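Local coordinates for protein thiazoline oxidase/subtilisin-like protease (Prochloron didemni, PDB 4H6X) that probably cleaves and macrocyclises patellamide precursor peptides, as a subtilisin-like transamidating protease of cyanobactin maturation, at residues A[156-161]-A[187-192]; A[196-201]-A[298-304]. All blocks are in the same frame, centred on the assembly; numbering follows the deposited sequence.

Contact 1: A[156-161]-A[187-192]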
# COMPACT_ATOMS: atom_id res chain seq x y z
N LEU A 156 16.79 2.03 -4.82
CA LEU A 156 15.54 1.31 -4.99
C LEU A 156 15.81 -0.09 -5.57
O LEU A 156 15.22 -1.07 -5.13
CB LEU A 156 14.55 2.10 -5.83
CG LEU A 156 13.15 1.51 -6.03
CD1 LEU A 156 12.47 1.03 -4.74
CD2 LEU A 156 12.29 2.55 -6.74
N ALA A 157 16.72 -0.17 -6.54
CA ALA A 157 17.13 -1.46 -7.11
C ALA A 157 17.68 -2.39 -6.02
O ALA A 157 17.30 -3.55 -5.93
CB ALA A 157 18.17 -1.26 -8.20
N ARG A 158 18.58 -1.87 -5.20
CA ARG A 158 19.13 -2.63 -4.08
C ARG A 158 18.03 -3.09 -3.11
O ARG A 158 18.05 -4.23 -2.62
CB ARG A 158 20.20 -1.80 -3.37
CG ARG A 158 21.40 -1.47 -4.26
CD ARG A 158 22.45 -0.67 -3.50
NE ARG A 158 23.23 -1.50 -2.57
CZ ARG A 158 24.27 -1.05 -1.84
NH1 ARG A 158 24.64 0.23 -1.91
NH2 ARG A 158 24.93 -1.89 -1.05
N ALA A 159 17.10 -2.19 -2.80
CA ALA A 159 15.96 -2.54 -1.95
C ALA A 159 15.10 -3.69 -2.51
O ALA A 159 14.66 -4.57 -1.78
CB ALA A 159 15.10 -1.31 -1.69
N ILE A 160 14.84 -3.64 -3.82
CA ILE A 160 14.04 -4.67 -4.49
C ILE A 160 14.75 -6.03 -4.44
O ILE A 160 14.12 -7.03 -4.09
CB ILE A 160 13.65 -4.22 -5.93
CG1 ILE A 160 12.57 -3.13 -5.85
CG2 ILE A 160 13.13 -5.39 -6.78
CD1 ILE A 160 12.40 -2.33 -7.14
N ASP A 161 16.07 -6.05 -4.74
CA ASP A 161 16.84 -7.31 -4.66
C ASP A 161 16.74 -7.87 -3.27
O ASP A 161 16.60 -9.07 -3.11
CB ASP A 161 18.33 -7.14 -5.02
CG ASP A 161 18.56 -6.91 -6.50
OD1 ASP A 161 17.76 -7.44 -7.30
OD2 ASP A 161 19.52 -6.19 -6.85
N ILE A 187 19.72 -0.28 -13.82
CA ILE A 187 19.78 -1.23 -12.70
C ILE A 187 18.37 -1.47 -12.13
O ILE A 187 18.03 -2.60 -11.75
CB ILE A 187 20.79 -0.77 -11.60
CG1 ILE A 187 20.95 -1.81 -10.50
CG2 ILE A 187 20.41 0.58 -11.00
CD1 ILE A 187 22.19 -2.66 -10.63
N LEU A 188 17.56 -0.41 -12.12
CA LEU A 188 16.20 -0.48 -11.60
C LEU A 188 15.28 -1.24 -12.54
O LEU A 188 14.54 -2.11 -12.11
CB LEU A 188 15.66 0.93 -11.27
CG LEU A 188 14.23 0.99 -10.70
CD1 LEU A 188 14.07 0.07 -9.50
CD2 LEU A 188 13.86 2.42 -10.33
N VAL A 189 15.37 -0.92 -13.84
CA VAL A 189 14.64 -1.66 -14.89
C VAL A 189 14.88 -3.17 -14.79
O VAL A 189 13.93 -3.95 -14.82
CB VAL A 189 15.01 -1.12 -16.32
CG1 VAL A 189 14.29 -1.90 -17.41
CG2 VAL A 189 14.67 0.35 -16.43
N GLN A 190 16.14 -3.58 -14.62
CA GLN A 190 16.46 -5.01 -14.51
C GLN A 190 15.91 -5.64 -13.23
O GLN A 190 15.49 -6.78 -13.25
CB GLN A 190 17.97 -5.27 -14.58
CG GLN A 190 18.60 -4.95 -15.92
CD GLN A 190 20.04 -5.44 -16.02
OE1 GLN A 190 20.35 -6.57 -15.64
NE2 GLN A 190 20.92 -4.58 -16.53
N ALA A 191 15.97 -4.91 -12.12
CA ALA A 191 15.41 -5.40 -10.85
C ALA A 191 13.90 -5.60 -10.96
O ALA A 191 13.36 -6.55 -10.39
CB ALA A 191 15.74 -4.44 -9.71
N ILE A 192 13.23 -4.70 -11.67
CA ILE A 192 11.78 -4.79 -11.87
C ILE A 192 11.48 -6.04 -12.70
O ILE A 192 10.57 -6.80 -12.37
CB ILE A 192 11.19 -3.55 -12.57
CG1 ILE A 192 11.42 -2.26 -11.75
CG2 ILE A 192 9.69 -3.74 -12.83
CD1 ILE A 192 10.61 -2.16 -10.48
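Ala157 and Ala191 face each other where two neighbouring helices run side by side in nearly the same direction; the axes of segments 156-161 and 187-192 make an angle of 22° and come within 8.7 Å of each other. The pair illustrates how small residues bring two helices together while larger aliphatic ones fill the flank. CB of Ala157 points toward the partner helix, lies 4.3 Å from CB of Ala191, and presses more tightly on Ile187, whose CG1 is 3.6 Å away from that methyl.

The branched chains interlock on one side of this line. Leu188 leaves its helix obliquely to the contact, but with CG anti to the backbone N (chi1 180°) its CD1 swings inward, 3.9 Å from CG of Leu156. Ile160 crosses Leu188 at about a right angle. The long branch of Ile160, extended by a chi2 of 163°, brings CD1 of Ile160 between CD1 of Leu188 and CD1 of Ile192, each 3.8 Å from it. The other branch is used too: CG2 of Ile160 rests against CB of Ala191, 4.0 Å off.

Polar groups add little. No hydrogen bond crosses, and OD1 of Asp161 merely comes alongside the methyl of Ala191 on the more exposed side.

The contact thus packs two connecting helices of the subtilisin-like parallel sheet, 154-165 and 187-197, against one another. On the sheet side, Leu156 and Ile160 continue onto Ile38 of strand 34-39, while Ile192 touches Thr223, just ahead of strand 224-229.

Contact 2: A[196-201]-A[298-304]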
# COMPACT_ATOMS: atom_id res chain seq x y z
N GLN A 196 9.16 -9.76 -12.03
CA GLN A 196 8.23 -10.39 -12.98
C GLN A 196 8.67 -11.81 -13.34
O GLN A 196 7.86 -12.73 -13.36
CB GLN A 196 8.06 -9.53 -14.23
CG GLN A 196 6.98 -10.03 -15.19
CD GLN A 196 6.79 -9.14 -16.42
OE1 GLN A 196 7.33 -8.04 -16.49
NE2 GLN A 196 6.02 -9.63 -17.38
N ASP A 197 9.97 -11.99 -13.57
CA ASP A 197 10.52 -13.30 -13.91
C ASP A 197 10.44 -14.29 -12.76
O ASP A 197 10.54 -15.50 -12.98
CB ASP A 197 11.97 -13.18 -14.38
CG ASP A 197 12.10 -12.55 -15.74
OD1 ASP A 197 11.14 -12.64 -16.54
OD2 ASP A 197 13.15 -11.95 -16.02
N ASN A 198 10.27 -13.78 -11.54
CA ASN A 198 10.24 -14.65 -10.37
C ASN A 198 8.93 -14.69 -9.64
O ASN A 198 8.89 -15.03 -8.45
CB ASN A 198 11.37 -14.28 -9.42
CG ASN A 198 12.69 -14.82 -9.88
OD1 ASN A 198 13.00 -15.99 -9.67
ND2 ASN A 198 13.48 -13.98 -10.53
N ASN A 199 7.85 -14.35 -10.33
CA ASN A 199 6.50 -14.49 -9.77
C ASN A 199 6.23 -13.54 -8.58
O ASN A 199 5.54 -13.88 -7.64
CB ASN A 199 6.26 -15.97 -9.39
CG ASN A 199 4.81 -16.25 -9.01
OD1 ASN A 199 3.88 -15.68 -9.58
ND2 ASN A 199 4.62 -17.13 -8.02
N VAL A 200 6.79 -12.33 -8.65
CA VAL A 200 6.61 -11.33 -7.59
C VAL A 200 5.98 -10.09 -8.19
O VAL A 200 6.49 -9.51 -9.15
CB VAL A 200 7.96 -10.96 -6.92
CG1 VAL A 200 7.75 -9.90 -5.82
CG2 VAL A 200 8.61 -12.21 -6.35
N LEU A 201 4.85 -9.68 -7.61
CA LEU A 201 4.11 -8.50 -8.07
C LEU A 201 4.70 -7.21 -7.48
O LEU A 201 4.90 -7.12 -6.27
CB LEU A 201 2.63 -8.61 -7.65
CG LEU A 201 1.67 -7.48 -8.05
CD1 LEU A 201 1.54 -7.36 -9.58
CD2 LEU A 201 0.30 -7.70 -7.41
N VAL A 298 0.70 -19.72 -5.57
CA VAL A 298 0.61 -18.28 -5.78
C VAL A 298 1.00 -17.97 -7.21
O VAL A 298 2.02 -18.43 -7.70
CB VAL A 298 1.52 -17.51 -4.80
CG1 VAL A 298 1.49 -16.01 -5.09
CG2 VAL A 298 1.09 -17.78 -3.37
N ASP A 299 0.16 -17.20 -7.90
CA ASP A 299 0.46 -16.82 -9.27
C ASP A 299 0.20 -15.32 -9.42
O ASP A 299 -0.95 -14.89 -9.58
CB ASP A 299 -0.40 -17.64 -10.24
CG ASP A 299 -0.02 -17.44 -11.69
OD1 ASP A 299 0.57 -16.40 -12.04
OD2 ASP A 299 -0.35 -18.33 -12.49
N ALA A 300 1.28 -14.55 -9.35
CA ALA A 300 1.22 -13.09 -9.29
C ALA A 300 0.75 -12.46 -10.59
O ALA A 300 -0.03 -11.50 -10.57
CB ALA A 300 2.59 -12.52 -8.90
N GLU A 301 1.21 -13.01 -11.71
CA GLU A 301 0.79 -12.54 -13.02
C GLU A 301 -0.70 -12.84 -13.27
O GLU A 301 -1.39 -12.04 -13.91
CB GLU A 301 1.69 -13.12 -14.13
CG GLU A 301 1.45 -12.55 -15.52
CD GLU A 301 1.81 -11.06 -15.67
OE1 GLU A 301 2.52 -10.48 -14.82
OE2 GLU A 301 1.35 -10.46 -16.67
N ALA A 302 -1.20 -13.96 -12.76
CA ALA A 302 -2.63 -14.26 -12.92
C ALA A 302 -3.46 -13.21 -12.17
O ALA A 302 -4.44 -12.68 -12.70
CB ALA A 302 -2.96 -15.68 -12.45
N VAL A 303 -3.02 -12.88 -10.94
CA VAL A 303 -3.72 -11.87 -10.15
C VAL A 303 -3.69 -10.54 -10.88
O VAL A 303 -4.73 -9.92 -11.07
CB VAL A 303 -3.16 -11.74 -8.71
CG1 VAL A 303 -3.78 -10.52 -8.01
CG2 VAL A 303 -3.45 -12.99 -7.91
N ARG A 304 -2.51 -10.14 -11.32
CA ARG A 304 -2.34 -8.86 -12.02
C ARG A 304 -3.22 -8.77 -13.26
O ARG A 304 -3.91 -7.77 -13.47
CB ARG A 304 -0.86 -8.62 -12.39
CG ARG A 304 -0.55 -7.20 -12.85
CD ARG A 304 0.91 -7.06 -13.30
NE ARG A 304 1.06 -7.62 -14.64
CZ ARG A 304 0.99 -6.92 -15.77
NH1 ARG A 304 0.80 -5.60 -15.75
NH2 ARG A 304 1.11 -7.55 -16.93
O HOH W 1 3.69 -14.71 -11.77
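The N-terminal end of helix 300-309 meets the turn between helix 187-197 and strand 201-205, a linker of the alpha/beta subtilisin-like fold, and Asn199 in that turn is the clasp. Its backbone takes the left-handed helical conformation, and CG is anti to the backbone N (chi1 -171°), extending the carboxamide along the incoming chain. There one amide reads two backbone groups: OD1 of Asn199 accepts from Ala300 N at 2.8 Å in an almost straight bond (171°), and ND2 of Asn199 donates to Val298 O at 2.9 Å, approaching from above that carbonyl's plane. Gripped at both ends, the carboxamide is fixed in rotation, and the N-H of the first helical residue is satisfied from another part of the chain. A leucine here would probably leave Ala300 N and Val298 O without these mates and set the start of the helix freer to shift.

Asp299 is the N-cap of the same helix, its OD1 accepting from Ala302 N at 3.1 Å. A water takes the N-H of Glu301; its link to Asn199 OD1 is too short to be trusted.

The methyl of Ala300 packs against the turn's backbone, its CB 3.5 Å from the backbone O of Asn199. It makes an apolar contact with CB of Leu201, 4.1 Å from CB of Ala300, and also touches Met288 of helix 273-293. Leu201 CD1 reaches further, lying 3.8 Å from CD of Arg304 and alongside its aliphatic chain.

That chain bends at chi3, and the guanidinium of Arg304, also bridged to Glu248 through NH1, grips Glu301 side-on: NE of Arg304 reaches OE1 of Glu301 at 3.2 Å, while NH2 of Arg304 meets OE2 of Glu301 on its syn side at 2.9 Å.

How the contacts relate
Followed from the N terminus, the chain runs through helix 154-165, passes through strand 170-173 and returns along helix 187-197, where contact 1 closes a short loop of 25 residues. The second contact opens only after this, in series: the end of the same helix turns at 196-201 into strand 201-205, and the loop it closes is far longer, 96 residues through the last strands of the parallel sheet and helix 273-293 before 298-304 comes back. The two neither nest nor cross. Their centres lie about 16 Å apart, and helix 187-197 is the shared element, joined near its start to helix 154-165 and through its terminal turn to helix 300-309.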